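Local coordinates for protein cellulose 1,4-beta-cellobiosidase (Thermobifida fusca, PDB 4JJJ) that probably hydrolyses cellulose to cellobiose, this chain being its family 48 glycoside hydrolase module, with glucan chains and several metal ions bound, at residues A331-A334 with L335-P339. The protein carries 1 engineered substitution. Sequence-based numbering, arbitrary orientation.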
loop_
_atom_site.group_PDB
_atom_site.type_symbol
_atom_site.label_atom_id
_atom_site.label_comp_id
_atom_site.label_asym_id
_atom_site.label_seq_id
_atom_site.Cartn_x
_atom_site.Cartn_y
_atom_site.Cartn_z
ATOM N N ALA A 331 -11.691 -8.072 -4.430
ATOM C CA ALA A 331 -12.097 -6.804 -5.024
ATOM C C ALA A 331 -12.381 -6.951 -6.533
ATOM O O ALA A 331 -13.346 -6.336 -7.014
ATOM C CB ALA A 331 -11.104 -5.724 -4.744
ATOM N N ALA A 332 -11.520 -7.687 -7.244
ATOM C CA ALA A 332 -11.704 -7.865 -8.706
ATOM C C ALA A 332 -12.979 -8.643 -9.034
ATOM O O ALA A 332 -13.739 -8.259 -9.949
ATOM C CB ALA A 332 -10.495 -8.455 -9.345
ATOM N N TYR A 333 -13.247 -9.648 -8.197
ATOM C CA TYR A 333 -14.491 -10.428 -8.343
ATOM C C TYR A 333 -15.629 -9.467 -8.109
ATOM O O TYR A 333 -16.632 -9.490 -8.881
ATOM C CB TYR A 333 -14.492 -11.525 -7.246
ATOM C CG TYR A 333 -15.893 -12.087 -7.046
ATOM C CD1 TYR A 333 -16.375 -12.977 -7.947
ATOM C CD2 TYR A 333 -16.596 -11.788 -5.939
ATOM C CE1 TYR A 333 -17.641 -13.557 -7.732
ATOM C CE2 TYR A 333 -17.874 -12.279 -5.774
ATOM C CZ TYR A 333 -18.335 -13.131 -6.697
ATOM O OH TYR A 333 -19.625 -13.700 -6.497
ATOM N N ALA A 334 -15.597 -8.672 -7.043
ATOM C CA ALA A 334 -16.720 -7.761 -6.681
ATOM C C ALA A 334 -16.981 -6.786 -7.807
ATOM O O ALA A 334 -18.180 -6.588 -8.193
ATOM C CB ALA A 334 -16.509 -7.039 -5.359
ATOM N N LEU A 335 -15.958 -6.131 -8.249
ATOM C CA LEU A 335 -16.093 -5.052 -9.274
ATOM C C LEU A 335 -16.572 -5.614 -10.614
ATOM O O LEU A 335 -17.262 -4.915 -11.380
ATOM C CB LEU A 335 -14.831 -4.243 -9.433
ATOM C CG LEU A 335 -14.459 -3.359 -8.269
ATOM C CD1 LEU A 335 -12.977 -3.009 -8.361
ATOM C CD2 LEU A 335 -15.326 -2.077 -8.232
ATOM N N SER A 336 -16.179 -6.822 -10.917
ATOM C CA SER A 336 -16.574 -7.489 -12.183
ATOM C C SER A 336 -17.929 -8.187 -12.125
ATOM O O SER A 336 -18.645 -8.194 -13.138
ATOM C CB SER A 336 -15.498 -8.414 -12.712
ATOM O OG SER A 336 -15.206 -9.505 -11.899
ATOM N N GLN A 337 -18.323 -8.721 -10.977
ATOM C CA GLN A 337 -19.502 -9.598 -10.900
ATOM C C GLN A 337 -20.633 -9.298 -9.935
ATOM O O GLN A 337 -21.680 -9.957 -10.017
ATOM C CB GLN A 337 -19.065 -11.009 -10.572
ATOM C CG GLN A 337 -18.334 -11.641 -11.716
ATOM C CD GLN A 337 -18.207 -13.182 -11.583
ATOM O OE1 GLN A 337 -19.133 -13.873 -11.121
ATOM N NE2 GLN A 337 -17.079 -13.698 -11.963
ATOM N N VAL A 338 -20.461 -8.308 -9.063
ATOM C CA VAL A 338 -21.500 -7.940 -8.079
ATOM C C VAL A 338 -22.155 -6.666 -8.501
ATOM O O VAL A 338 -21.529 -5.597 -8.658
ATOM C CB VAL A 338 -20.853 -7.748 -6.713
ATOM C CG1 VAL A 338 -21.879 -7.313 -5.728
ATOM C CG2 VAL A 338 -20.245 -9.055 -6.231
ATOM N N PRO A 339 -23.434 -6.730 -8.836
ATOM C CA PRO A 339 -24.014 -5.483 -9.527
ATOM C C PRO A 339 -23.890 -4.184 -8.784
ATOM O O PRO A 339 -23.703 -3.138 -9.429
ATOM C CB PRO A 339 -25.496 -5.873 -9.761
ATOM C CG PRO A 339 -25.463 -7.366 -9.808
ATOM C CD PRO A 339 -24.338 -7.901 -8.912
#
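Tyr333 and Val338 meet where helix 329-337 ends, ring atom CE2 of Tyr333 lying 4.0 Å from methyl CG2 of Val338, the first residue to leave helical geometry. With chi1 at 163° the tyrosine's CG points away from the backbone N, carrying the ring toward the following turn although the CB bond itself leads away from it. Beside it, the same methyl comes within 4.3 Å of Ala334 CB, and Phe234 of helix 223-242 packs against Tyr333, Ala334 and Val338. With an alanine at the tyrosine's position, Val338 CG2 and Phe234 would probably lose the ring they pack against, leaving a gap. Ala332 packs on Trp352 and Phe356 of helix 348-365 and Ala334 on Phe234, where a small side chain lets bulky neighbours come near. Helix 329-337 thus packs against helices 223-242 and 348-365, the kind of packing from which the (α/α)6 barrel of family 48 is built; just past its end Glu340 joins His237 in binding zinc. Ser336, small, polar and buried, spends its hydroxyl hydrogen on a carbonyl of the preceding turn, OG to Ala332 O at 2.7 Å; its own N also donates to that oxygen, from the opposite face of the carbonyl plane. The final backbone bond, from Val338 N to Ala334 O, is 3.0 Å long. Toward solvent the fit is looser: exposed Gln337 is modelled in two conformers, and in one its extended chain crosses Tyr333 at about a right angle, OE1 approaching CE1 of the ring obliquely at 3.7 Å, the amide plane turned 58° from the ring.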